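Local coordinates for protein starch synthase I (Hordeum vulgare, PDB 4HLN) that is a plant glycosyltransferase of the starch synthase family, built from two Rossmann-like domains in the GT-B arrangement, at residues L297-L302 / G350-A355; L326-P331 / A344-K349; C408-Y413 / S508-A513; K423-L428 / G514-L519. All coordinates share one frame; numbering follows the deposited sequence.

Contact 1: L297-L302 / G350-A355; sequences LVIHNL and GAVVTA
L297 reaches from strand 294-299 to helix 347-354 and carries almost all of this meeting between a central sheet and a helix packed on its surface. Its isobutyl group works with three carbons. CD2 lies 3.8 Å from A351 CB and equally 3.8 Å from V352 CG2, so that one methyl bridges two consecutive helix residues, and CD1 is near A351 CB as well, at 4.1 Å. Toward the C-terminal end of the helix, L297 CB sits 3.9 Å from A355 CB. The strand backbone already sets CB there; the first torsion, with CG anti to the backbone N (chi1 171°), carries only the branched end toward the preceding turn, to A351 and V352.

Further along the strand the packing slackens. I299 offers only CD1 to V352 CG2, at 4.4 Å, and beyond it the chain turns into a loop where H300 and N301, both partly exposed, face other neighbours; H300 ND1 bonds to D270. On the helix, T354 OG1 turns back to G350 O and spends its polarity inside the helix.

Backbone bonds between L297 and both R357 and V359 join strand 294-299 to parallel strand 357-360, a beta-alpha-beta crossover with a long insertion ahead of helix 347-354. No hydrogen bond spans the two segments: methyl and methylene groups alone meet, so the association rests on shape and the exclusion of water.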
loop_
_atom_site.group_PDB
_atom_site.type_symbol
_atom_site.label_atom_id
_atom_site.label_comp_id
_atom_site.label_asym_id
_atom_site.label_seq_id
_atom_site.Cartn_x
_atom_site.Cartn_y
_atom_site.Cartn_z
ATOM N N LEU A 297 -3.584 -0.116 12.854
ATOM C CA LEU A 297 -3.711 -1.238 11.963
ATOM C C LEU A 297 -3.522 -0.738 10.531
ATOM O O LEU A 297 -4.190 0.205 10.104
ATOM C CB LEU A 297 -5.072 -1.909 12.158
ATOM C CG LEU A 297 -5.418 -2.981 11.129
ATOM C CD1 LEU A 297 -4.418 -4.147 11.193
ATOM C CD2 LEU A 297 -6.849 -3.442 11.359
ATOM N N VAL A 298 -2.580 -1.350 9.815
ATOM C CA VAL A 298 -2.372 -1.078 8.398
ATOM C C VAL A 298 -2.882 -2.249 7.571
ATOM O O VAL A 298 -2.440 -3.393 7.743
ATOM C CB VAL A 298 -0.892 -0.889 8.032
ATOM C CG1 VAL A 298 -0.782 -0.659 6.532
ATOM C CG2 VAL A 298 -0.265 0.258 8.814
ATOM N N ILE A 299 -3.805 -1.950 6.665
ATOM C CA ILE A 299 -4.474 -2.973 5.893
ATOM C C ILE A 299 -4.127 -2.811 4.427
ATOM O O ILE A 299 -4.613 -1.887 3.763
ATOM C CB ILE A 299 -5.996 -2.852 6.026
ATOM C CG1 ILE A 299 -6.425 -2.940 7.483
ATOM C CG2 ILE A 299 -6.691 -3.925 5.224
ATOM C CD1 ILE A 299 -7.930 -2.999 7.650
ATOM N N HIS A 300 -3.290 -3.708 3.922
ATOM C CA HIS A 300 -2.921 -3.681 2.517
ATOM C C HIS A 300 -3.909 -4.488 1.661
ATOM O O HIS A 300 -4.095 -4.202 0.485
ATOM C CB HIS A 300 -1.488 -4.174 2.333
ATOM C CG HIS A 300 -0.477 -3.373 3.089
ATOM N ND1 HIS A 300 0.084 -3.810 4.272
ATOM C CD2 HIS A 300 0.057 -2.152 2.846
ATOM C CE1 HIS A 300 0.928 -2.897 4.719
ATOM N NE2 HIS A 300 0.932 -1.883 3.870
ATOM N N ASN A 301 -4.550 -5.486 2.255
ATOM C CA ASN A 301 -5.598 -6.234 1.564
ATOM C C ASN A 301 -6.680 -6.752 2.509
ATOM O O ASN A 301 -6.461 -6.867 3.715
ATOM C CB ASN A 301 -5.014 -7.420 0.801
ATOM C CG ASN A 301 -4.697 -8.590 1.712
ATOM O OD1 ASN A 301 -5.566 -9.413 2.014
ATOM N ND2 ASN A 301 -3.449 -8.656 2.177
ATOM N N LEU A 302 -7.828 -7.088 1.928
ATOM C CA LEU A 302 -9.001 -7.557 2.645
ATOM C C LEU A 302 -9.328 -9.014 2.308
ATOM O O LEU A 302 -10.266 -9.589 2.850
ATOM C CB LEU A 302 -10.201 -6.684 2.289
ATOM C CG LEU A 302 -10.132 -5.229 2.747
ATOM C CD1 LEU A 302 -11.455 -4.491 2.491
ATOM C CD2 LEU A 302 -9.813 -5.217 4.221
ATOM N N GLY A 350 -10.474 -8.853 14.576
ATOM C CA GLY A 350 -10.070 -8.613 15.950
ATOM C C GLY A 350 -9.308 -7.315 16.131
ATOM O O GLY A 350 -9.538 -6.574 17.092
ATOM N N ALA A 351 -8.407 -7.036 15.195
ATOM C CA ALA A 351 -7.666 -5.783 15.196
ATOM C C ALA A 351 -8.556 -4.602 14.844
ATOM O O ALA A 351 -8.407 -3.531 15.411
ATOM C CB ALA A 351 -6.511 -5.850 14.223
ATOM N N VAL A 352 -9.469 -4.784 13.896
ATOM C CA VAL A 352 -10.322 -3.681 13.472
ATOM C C VAL A 352 -11.134 -3.233 14.664
ATOM O O VAL A 352 -11.417 -2.045 14.862
ATOM C CB VAL A 352 -11.270 -4.108 12.348
ATOM C CG1 VAL A 352 -12.504 -3.242 12.355
ATOM C CG2 VAL A 352 -10.568 -4.036 11.009
ATOM N N VAL A 353 -11.478 -4.211 15.482
ATOM C CA VAL A 353 -12.279 -3.961 16.651
ATOM C C VAL A 353 -11.501 -3.283 17.791
ATOM O O VAL A 353 -12.088 -2.535 18.543
ATOM C CB VAL A 353 -12.957 -5.264 17.106
ATOM C CG1 VAL A 353 -13.112 -5.312 18.611
ATOM C CG2 VAL A 353 -14.291 -5.414 16.403
ATOM N N THR A 354 -10.191 -3.511 17.889
ATOM C CA THR A 354 -9.401 -3.053 19.044
ATOM C C THR A 354 -8.294 -2.028 18.763
ATOM O O THR A 354 -7.751 -1.435 19.686
ATOM C CB THR A 354 -8.723 -4.238 19.748
ATOM O OG1 THR A 354 -7.928 -4.969 18.795
ATOM C CG2 THR A 354 -9.763 -5.150 20.358
ATOM N N ALA A 355 -7.933 -1.836 17.505
ATOM C CA ALA A 355 -6.853 -0.912 17.180
ATOM C C ALA A 355 -7.303 0.486 17.515
ATOM O O ALA A 355 -8.488 0.725 17.699
ATOM C CB ALA A 355 -6.497 -1.002 15.708
#

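Contact 2: L326-P331 / A344-K349; sequences LEWVFP and AVNFLK
W328 and A344 face one another as an antiparallel hydrogen-bonded pair, A344 N giving to W328 O at 2.7 Å and W328 N to A344 O at 2.9 Å. One step along, E327 and V345 form the non-hydrogen-bonded pair. Beyond them L326 O takes N346 N, with V345 CA as a further CA-H donor to the same oxygen.

The side chains add a second set of grips. N346 runs alongside W328, its amide turned 85° from the indole plane: CB lies over the five-membered ring, 4.2 Å from the centroid, as a CH-pi contact, and ND2 sits above the same ring near its rim. K349 comes obliquely to the six-membered part of the indole, on the same side of the ring plane as N346, with CG 3.5 Å from W328 CE3, and bends at chi2 so that NZ reaches E327 O at 2.9 Å, in the carbonyl plane on a lone pair. F330 CE2 touches A344 CB at 3.9 Å, the methyl lying oblique to the phenyl ring.

A second shell fixes these groups. N346 swings its amide away from its own backbone N (chi1 -176°), and OD1 accepts K349 N-H, which comes in from above the amide plane in a nearly straight bond (171°); ND2 is held by Q305 OE1. L381 of helix 376-384 touches both W328 and K349, and V307 packs against F330, A344 and N346 from strand 307-309.

The whole is an edge strand joined to the middle strand of a three-stranded antiparallel sheet, whose middle strand passes directly into helix 347-354 through N346, an asparagine N-cap.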
loop_
_atom_site.group_PDB
_atom_site.type_symbol
_atom_site.label_atom_id
_atom_site.label_comp_id
_atom_site.label_asym_id
_atom_site.label_seq_id
_atom_site.Cartn_x
_atom_site.Cartn_y
_atom_site.Cartn_z
ATOM N N LEU A 326 -12.822 -11.558 18.556
ATOM C CA LEU A 326 -12.371 -12.371 17.448
ATOM C C LEU A 326 -13.504 -13.135 16.779
ATOM O O LEU A 326 -13.312 -13.702 15.721
ATOM C CB LEU A 326 -11.317 -13.361 17.919
ATOM C CG LEU A 326 -9.894 -12.830 17.899
ATOM C CD1 LEU A 326 -9.814 -11.629 18.790
ATOM C CD2 LEU A 326 -9.012 -13.900 18.428
ATOM N N GLU A 327 -14.672 -13.145 17.407
ATOM C CA GLU A 327 -15.789 -13.906 16.912
ATOM C C GLU A 327 -16.234 -13.409 15.542
ATOM O O GLU A 327 -16.379 -12.206 15.319
ATOM C CB GLU A 327 -16.948 -13.789 17.876
ATOM C CG GLU A 327 -18.148 -14.579 17.434
ATOM C CD GLU A 327 -19.347 -14.318 18.310
ATOM O OE1 GLU A 327 -19.347 -13.277 19.017
ATOM O OE2 GLU A 327 -20.277 -15.156 18.291
ATOM N N TRP A 328 -16.475 -14.349 14.637
ATOM C CA TRP A 328 -16.909 -14.025 13.292
ATOM C C TRP A 328 -17.815 -15.148 12.780
ATOM O O TRP A 328 -17.383 -16.294 12.612
ATOM C CB TRP A 328 -15.689 -13.919 12.420
ATOM C CG TRP A 328 -15.865 -13.224 11.126
ATOM C CD1 TRP A 328 -15.595 -13.729 9.878
ATOM C CD2 TRP A 328 -16.279 -11.870 10.930
ATOM N NE1 TRP A 328 -15.821 -12.774 8.924
ATOM C CE2 TRP A 328 -16.240 -11.621 9.541
ATOM C CE3 TRP A 328 -16.669 -10.841 11.793
ATOM C CZ2 TRP A 328 -16.592 -10.389 8.995
ATOM C CZ3 TRP A 328 -17.017 -9.616 11.250
ATOM C CH2 TRP A 328 -16.982 -9.403 9.863
ATOM N N VAL A 329 -19.080 -14.828 12.556
ATOM C CA VAL A 329 -20.008 -15.802 11.993
ATOM C C VAL A 329 -20.335 -15.530 10.530
ATOM O O VAL A 329 -20.795 -14.441 10.170
ATOM C CB VAL A 329 -21.321 -15.820 12.763
ATOM C CG1 VAL A 329 -22.279 -16.808 12.113
ATOM C CG2 VAL A 329 -21.061 -16.175 14.231
ATOM N N PHE A 330 -20.105 -16.522 9.677
ATOM C CA PHE A 330 -20.456 -16.360 8.267
ATOM C C PHE A 330 -21.953 -16.468 8.007
ATOM O O PHE A 330 -22.659 -17.301 8.606
ATOM C CB PHE A 330 -19.673 -17.320 7.386
ATOM C CG PHE A 330 -18.210 -16.991 7.299
ATOM C CD1 PHE A 330 -17.746 -16.082 6.360
ATOM C CD2 PHE A 330 -17.297 -17.568 8.173
ATOM C CE1 PHE A 330 -16.390 -15.774 6.278
ATOM C CE2 PHE A 330 -15.948 -17.263 8.092
ATOM C CZ PHE A 330 -15.494 -16.365 7.145
ATOM N N PRO A 331 -22.444 -15.598 7.118
ATOM C CA PRO A 331 -23.858 -15.587 6.726
ATOM C C PRO A 331 -24.231 -16.924 6.076
ATOM O O PRO A 331 -23.357 -17.641 5.563
ATOM C CB PRO A 331 -23.940 -14.433 5.715
ATOM C CG PRO A 331 -22.510 -14.249 5.202
ATOM C CD PRO A 331 -21.611 -14.668 6.326
ATOM N N ALA A 344 -16.349 -18.751 13.275
ATOM C CA ALA A 344 -14.911 -18.602 13.085
ATOM C C ALA A 344 -14.260 -17.587 14.027
ATOM O O ALA A 344 -14.933 -16.848 14.736
ATOM C CB ALA A 344 -14.658 -18.187 11.684
ATOM N N VAL A 345 -12.935 -17.547 14.002
ATOM C CA VAL A 345 -12.206 -16.412 14.546
ATOM C C VAL A 345 -11.499 -15.696 13.419
ATOM O O VAL A 345 -11.051 -16.312 12.457
ATOM C CB VAL A 345 -11.207 -16.811 15.618
ATOM C CG1 VAL A 345 -11.960 -17.364 16.818
ATOM C CG2 VAL A 345 -10.238 -17.831 15.066
ATOM N N ASN A 346 -11.418 -14.382 13.542
ATOM C CA ASN A 346 -10.960 -13.555 12.451
ATOM C C ASN A 346 -9.940 -12.532 12.950
ATOM O O ASN A 346 -10.301 -11.468 13.443
ATOM C CB ASN A 346 -12.169 -12.869 11.806
ATOM C CG ASN A 346 -11.800 -12.056 10.572
ATOM O OD1 ASN A 346 -10.708 -11.488 10.489
ATOM N ND2 ASN A 346 -12.727 -11.975 9.614
ATOM N N PHE A 347 -8.663 -12.862 12.799
ATOM C CA PHE A 347 -7.579 -11.986 13.213
ATOM C C PHE A 347 -7.752 -10.525 12.840
ATOM O O PHE A 347 -7.731 -9.656 13.721
ATOM C CB PHE A 347 -6.225 -12.493 12.719
ATOM C CG PHE A 347 -5.580 -13.502 13.642
ATOM C CD1 PHE A 347 -6.361 -14.396 14.375
ATOM C CD2 PHE A 347 -4.198 -13.549 13.785
ATOM C CE1 PHE A 347 -5.773 -15.330 15.211
ATOM C CE2 PHE A 347 -3.601 -14.475 14.621
ATOM C CZ PHE A 347 -4.393 -15.371 15.336
ATOM N N LEU A 348 -7.890 -10.253 11.546
ATOM C CA LEU A 348 -8.006 -8.882 11.060
ATOM C C LEU A 348 -9.193 -8.196 11.714
ATOM O O LEU A 348 -9.090 -7.054 12.173
ATOM C CB LEU A 348 -8.170 -8.878 9.545
ATOM C CG LEU A 348 -7.906 -7.543 8.864
ATOM C CD1 LEU A 348 -6.479 -7.170 9.122
ATOM C CD2 LEU A 348 -8.137 -7.648 7.370
ATOM N N LYS A 349 -10.320 -8.907 11.761
ATOM C CA LYS A 349 -11.507 -8.400 12.420
ATOM C C LYS A 349 -11.201 -7.992 13.869
ATOM O O LYS A 349 -11.623 -6.935 14.329
ATOM C CB LYS A 349 -12.611 -9.456 12.379
ATOM C CG LYS A 349 -13.935 -9.019 12.983
ATOM C CD LYS A 349 -14.057 -9.413 14.450
ATOM C CE LYS A 349 -15.456 -9.103 15.012
ATOM N NZ LYS A 349 -15.645 -9.581 16.422
#

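Contact 3: C408-Y413 / S508-A513; sequences CLPHHY and SHRITA
H509 turns one face of its imidazole toward C408, whose SG stands 4.5 Å from the ring centroid and 17° off the normal, a sulfur-aromatic contact; the ring also stacks with W401. The guanidinium of R510 is met at its edge. There NE points at C408 O, 3.0 Å away and only 5° out of the guanidinium plane, in an almost straight bond (168°) running nearly along the C=O axis. A bend at chi3 swings the group into this position, and NH1 makes a salt bridge with E431. The third flat group, the Y413 phenol, receives A513 CB at its edge, near the ring plane, with OH 3.9 Å from that methyl and hydrogen-bonded to Y537 O.

Between these polar ends lies an apolar middle. L409 splits its two methyls over A513 CB, CD1 at 3.6 Å and CD2 at 3.7 Å, and CD2 also lies against the helix backbone at H509 O. At the root of the cysteine and histidine side chains, C408 CB and H509 CB meet at 3.9 Å. P410 brushes the R510 side chain more loosely, with CD 4.2 Å from CG.

D406 links the loop to the helix, since its OD1 bonds to C408 N and its OD2 to H509 ND1. The contact thus lays an irregular chain along one side of helix 505-514, in a position consistent with the passage from the first to the second Rossmann-like domain of a GT-B fold.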
loop_
_atom_site.group_PDB
_atom_site.type_symbol
_atom_site.label_atom_id
_atom_site.label_comp_id
_atom_site.label_asym_id
_atom_site.label_seq_id
_atom_site.Cartn_x
_atom_site.Cartn_y
_atom_site.Cartn_z
ATOM N N CYS A 408 17.417 9.204 -17.866
ATOM C CA CYS A 408 16.800 8.349 -18.873
ATOM C C CYS A 408 16.061 9.144 -19.976
ATOM O O CYS A 408 15.704 8.593 -21.033
ATOM C CB CYS A 408 15.855 7.343 -18.202
ATOM S SG CYS A 408 16.634 6.124 -17.087
ATOM N N LEU A 409 15.844 10.434 -19.730
ATOM C CA LEU A 409 15.110 11.295 -20.658
ATOM C C LEU A 409 15.980 12.060 -21.651
ATOM O O LEU A 409 17.015 12.585 -21.295
ATOM C CB LEU A 409 14.334 12.339 -19.884
ATOM C CG LEU A 409 13.348 11.884 -18.842
ATOM C CD1 LEU A 409 12.472 13.086 -18.533
ATOM C CD2 LEU A 409 12.542 10.718 -19.380
ATOM N N PRO A 410 15.518 12.180 -22.898
ATOM C CA PRO A 410 16.249 12.940 -23.915
ATOM C C PRO A 410 16.290 14.439 -23.602
ATOM O O PRO A 410 17.229 15.127 -24.023
ATOM C CB PRO A 410 15.411 12.705 -25.168
ATOM C CG PRO A 410 14.020 12.517 -24.637
ATOM C CD PRO A 410 14.243 11.666 -23.416
ATOM N N HIS A 411 15.279 14.943 -22.898
ATOM C CA HIS A 411 15.239 16.359 -22.523
ATOM C C HIS A 411 14.714 16.556 -21.117
ATOM O O HIS A 411 13.945 15.742 -20.611
ATOM C CB HIS A 411 14.382 17.157 -23.490
ATOM C CG HIS A 411 14.874 17.105 -24.896
ATOM N ND1 HIS A 411 15.983 17.806 -25.320
ATOM C CD2 HIS A 411 14.420 16.425 -25.974
ATOM C CE1 HIS A 411 16.187 17.563 -26.599
ATOM N NE2 HIS A 411 15.251 16.732 -27.023
ATOM N N HIS A 412 15.128 17.640 -20.481
ATOM C CA HIS A 412 14.712 17.875 -19.108
ATOM C C HIS A 412 13.775 19.061 -19.016
ATOM O O HIS A 412 13.792 19.962 -19.859
ATOM C CB HIS A 412 15.925 18.043 -18.201
ATOM C CG HIS A 412 16.782 16.818 -18.110
ATOM N ND1 HIS A 412 18.159 16.874 -18.026
ATOM C CD2 HIS A 412 16.458 15.504 -18.082
ATOM C CE1 HIS A 412 18.643 15.647 -17.955
ATOM N NE2 HIS A 412 17.633 14.797 -17.993
ATOM N N TYR A 413 12.934 19.040 -17.997
ATOM C CA TYR A 413 11.974 20.108 -17.799
ATOM C C TYR A 413 11.588 20.239 -16.325
ATOM O O TYR A 413 11.922 19.386 -15.499
ATOM C CB TYR A 413 10.736 19.889 -18.678
ATOM C CG TYR A 413 9.920 18.643 -18.367
ATOM C CD1 TYR A 413 8.890 18.673 -17.437
ATOM C CD2 TYR A 413 10.157 17.451 -19.029
ATOM C CE1 TYR A 413 8.133 17.546 -17.167
ATOM C CE2 TYR A 413 9.405 16.322 -18.775
ATOM C CZ TYR A 413 8.397 16.367 -17.842
ATOM O OH TYR A 413 7.658 15.226 -17.587
ATOM N N SER A 508 10.132 2.968 -19.409
ATOM C CA SER A 508 9.023 3.382 -18.571
ATOM C C SER A 508 9.186 4.845 -18.136
ATOM O O SER A 508 8.197 5.579 -18.018
ATOM C CB SER A 508 8.855 2.445 -17.376
ATOM O OG SER A 508 9.996 2.480 -16.547
ATOM N N HIS A 509 10.428 5.275 -17.922
ATOM C CA HIS A 509 10.685 6.675 -17.571
ATOM C C HIS A 509 10.284 7.576 -18.742
ATOM O O HIS A 509 9.631 8.603 -18.555
ATOM C CB HIS A 509 12.163 6.907 -17.200
ATOM C CG HIS A 509 12.513 6.524 -15.789
ATOM N ND1 HIS A 509 12.875 7.450 -14.835
ATOM C CD2 HIS A 509 12.565 5.317 -15.176
ATOM C CE1 HIS A 509 13.118 6.834 -13.691
ATOM N NE2 HIS A 509 12.943 5.538 -13.872
ATOM N N ARG A 510 10.673 7.182 -19.954
ATOM C CA ARG A 510 10.361 7.966 -21.149
ATOM C C ARG A 510 8.875 7.996 -21.473
ATOM O O ARG A 510 8.364 9.002 -21.976
ATOM C CB ARG A 510 11.116 7.431 -22.349
ATOM C CG ARG A 510 12.500 7.993 -22.495
ATOM C CD ARG A 510 13.248 7.257 -23.585
ATOM N NE ARG A 510 14.466 6.696 -23.026
ATOM C CZ ARG A 510 14.917 5.474 -23.271
ATOM N NH1 ARG A 510 14.249 4.668 -24.089
ATOM N NH2 ARG A 510 16.048 5.068 -22.702
ATOM N N ILE A 511 8.181 6.894 -21.195
ATOM C CA ILE A 511 6.739 6.883 -21.375
ATOM C C ILE A 511 6.109 7.845 -20.389
ATOM O O ILE A 511 5.264 8.659 -20.754
ATOM C CB ILE A 511 6.142 5.484 -21.200
ATOM C CG1 ILE A 511 6.343 4.680 -22.478
ATOM C CG2 ILE A 511 4.658 5.573 -20.893
ATOM C CD1 ILE A 511 6.215 3.209 -22.274
ATOM N N THR A 512 6.546 7.768 -19.139
ATOM C CA THR A 512 5.984 8.616 -18.099
ATOM C C THR A 512 6.141 10.076 -18.480
ATOM O O THR A 512 5.200 10.863 -18.357
ATOM C CB THR A 512 6.654 8.353 -16.752
ATOM O OG1 THR A 512 6.503 6.971 -16.433
ATOM C CG2 THR A 512 6.019 9.192 -15.652
ATOM N N ALA A 513 7.328 10.431 -18.965
ATOM C CA ALA A 513 7.590 11.809 -19.361
ATOM C C ALA A 513 6.896 12.188 -20.663
ATOM O O ALA A 513 6.408 13.302 -20.789
ATOM C CB ALA A 513 9.101 12.082 -19.446
#

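Contact 4: K423-L428 / G514-L519; sequences KCKAEL and GCDILL
K425 and G514 bring their backbones together with only 3.9 Å from CA to CA, where helix 419-432 passes the last turn of helix 505-514. The latter leads into strand 517-520, so the site is a helix-to-strand passage in a Rossmann-like domain, with a second helix laid against the turn.

G514 has no side chain to hold the helices apart, and its surface is taken up by two neighbours. L428 places CD2 3.6 Å from G514 CA and, more loosely, 4.4 Å from C515 SG. K425 lays CB alongside G514 O at 3.3 Å, with CG next to the same oxygen. L442 touches K425, L428 and C515 from the adjoining strand 442-446.

Beyond CG the lysine is fully extended, which carries its amine past the glycine to D516; the two side chains cross at about a right angle. Carbonyl oxygens of E438 and V440 also take hydrogen bonds from the amine, so this buried charge probably gains from three oxygen partners, and L442 N gives to the same aspartate oxygen. The salt bridge itself runs from K425 NZ to the syn lone pair of D516 OD2, at 2.8 Å.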
loop_
_atom_site.group_PDB
_atom_site.type_symbol
_atom_site.label_atom_id
_atom_site.label_comp_id
_atom_site.label_asym_id
_atom_site.label_seq_id
_atom_site.Cartn_x
_atom_site.Cartn_y
_atom_site.Cartn_z
ATOM N N LYS A 423 9.280 18.056 -26.246
ATOM C CA LYS A 423 10.367 17.355 -26.907
ATOM C C LYS A 423 10.410 15.872 -26.522
ATOM O O LYS A 423 10.620 15.009 -27.373
ATOM C CB LYS A 423 11.693 18.044 -26.601
ATOM C CG LYS A 423 11.633 19.542 -26.812
ATOM C CD LYS A 423 13.006 20.179 -26.819
ATOM C CE LYS A 423 12.878 21.704 -26.858
ATOM N NZ LYS A 423 14.192 22.421 -26.889
ATOM N N CYS A 424 10.194 15.575 -25.247
ATOM C CA CYS A 424 10.146 14.190 -24.803
ATOM C C CYS A 424 9.055 13.437 -25.539
ATOM O O CYS A 424 9.272 12.317 -26.001
ATOM C CB CYS A 424 9.972 14.086 -23.271
ATOM S SG CYS A 424 11.498 14.535 -22.320
ATOM N N LYS A 425 7.888 14.061 -25.656
ATOM C CA LYS A 425 6.761 13.445 -26.356
ATOM C C LYS A 425 7.082 13.142 -27.813
ATOM O O LYS A 425 6.705 12.089 -28.340
ATOM C CB LYS A 425 5.526 14.346 -26.308
ATOM C CG LYS A 425 4.298 13.726 -26.959
ATOM C CD LYS A 425 3.181 14.742 -27.056
ATOM C CE LYS A 425 1.915 14.135 -27.609
ATOM N NZ LYS A 425 0.782 15.074 -27.436
ATOM N N ALA A 426 7.761 14.082 -28.463
ATOM C CA ALA A 426 8.085 13.940 -29.864
ATOM C C ALA A 426 9.084 12.808 -29.992
ATOM O O ALA A 426 8.939 11.923 -30.837
ATOM C CB ALA A 426 8.652 15.221 -30.392
ATOM N N GLU A 427 10.084 12.832 -29.117
ATOM C CA GLU A 427 11.122 11.819 -29.127
ATOM C C GLU A 427 10.570 10.447 -28.780
ATOM O O GLU A 427 11.111 9.422 -29.183
ATOM C CB GLU A 427 12.241 12.204 -28.171
ATOM C CG GLU A 427 13.176 13.240 -28.752
ATOM C CD GLU A 427 13.726 12.815 -30.109
ATOM O OE1 GLU A 427 14.640 11.955 -30.137
ATOM O OE2 GLU A 427 13.239 13.331 -31.143
ATOM N N LEU A 428 9.481 10.436 -28.030
ATOM C CA LEU A 428 8.852 9.190 -27.662
ATOM C C LEU A 428 8.038 8.661 -28.832
ATOM O O LEU A 428 8.105 7.477 -29.147
ATOM C CB LEU A 428 7.977 9.376 -26.415
ATOM C CG LEU A 428 7.176 8.157 -25.944
ATOM C CD1 LEU A 428 8.102 7.015 -25.513
ATOM C CD2 LEU A 428 6.223 8.549 -24.822
ATOM N N GLY A 514 6.845 11.261 -21.620
ATOM C CA GLY A 514 6.338 11.564 -22.950
ATOM C C GLY A 514 4.832 11.717 -23.057
ATOM O O GLY A 514 4.344 12.610 -23.758
ATOM N N CYS A 515 4.102 10.853 -22.354
ATOM C CA CYS A 515 2.635 10.839 -22.384
ATOM C C CYS A 515 1.993 12.042 -21.726
ATOM O O CYS A 515 2.562 12.656 -20.822
ATOM C CB CYS A 515 2.089 9.593 -21.687
ATOM S SG CYS A 515 2.483 8.059 -22.515
ATOM N N ASP A 516 0.776 12.340 -22.167
ATOM C CA ASP A 516 0.006 13.444 -21.614
ATOM C C ASP A 516 -0.833 12.929 -20.463
ATOM O O ASP A 516 -1.014 13.615 -19.452
ATOM C CB ASP A 516 -0.879 14.064 -22.695
ATOM C CG ASP A 516 -0.071 14.569 -23.885
ATOM O OD1 ASP A 516 0.855 15.392 -23.678
ATOM O OD2 ASP A 516 -0.344 14.118 -25.023
ATOM N N ILE A 517 -1.318 11.700 -20.630
ATOM C CA ILE A 517 -2.156 11.031 -19.648
ATOM C C ILE A 517 -1.599 9.657 -19.338
ATOM O O ILE A 517 -1.094 8.970 -20.223
ATOM C CB ILE A 517 -3.575 10.832 -20.192
ATOM C CG1 ILE A 517 -4.196 12.183 -20.536
ATOM C CG2 ILE A 517 -4.451 10.022 -19.212
ATOM C CD1 ILE A 517 -5.492 12.050 -21.264
ATOM N N LEU A 518 -1.689 9.257 -18.075
ATOM C CA LEU A 518 -1.305 7.914 -17.689
ATOM C C LEU A 518 -2.515 7.260 -17.083
ATOM O O LEU A 518 -3.236 7.873 -16.297
ATOM C CB LEU A 518 -0.166 7.952 -16.690
ATOM C CG LEU A 518 0.687 6.688 -16.654
ATOM C CD1 LEU A 518 1.631 6.659 -17.842
ATOM C CD2 LEU A 518 1.475 6.634 -15.353
ATOM N N LEU A 519 -2.751 6.015 -17.462
ATOM C CA LEU A 519 -3.982 5.324 -17.084
ATOM C C LEU A 519 -3.724 4.179 -16.094
ATOM O O LEU A 519 -2.972 3.243 -16.385
ATOM C CB LEU A 519 -4.665 4.799 -18.345
ATOM C CG LEU A 519 -5.921 3.959 -18.172
ATOM C CD1 LEU A 519 -6.972 4.770 -17.433
ATOM C CD2 LEU A 519 -6.423 3.504 -19.538
#

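The four contacts fall into two pairs on opposite sides of the chain's centre. Contacts 1 and 2, centres 12 Å apart, share helix 347-354, and contact 2 is nested inside the loop that contact 1 closes. Contacts 3 and 4 come later in the chain, with centres 8 Å apart; their segments alternate, helix 505-514 runs on into strand 517-520, and L428 CD2 packs against R510 O at 3.6 Å. Between the pairs, centres are 39 to 49 Å apart and nothing touches. Contact 1 lies on the mixed sheet and contact 2 on the small antiparallel sheet beside it, while contacts 3 and 4 belong to the six-stranded parallel-sheet domain, so each pair lies within one half of a two-domain GT-B architecture.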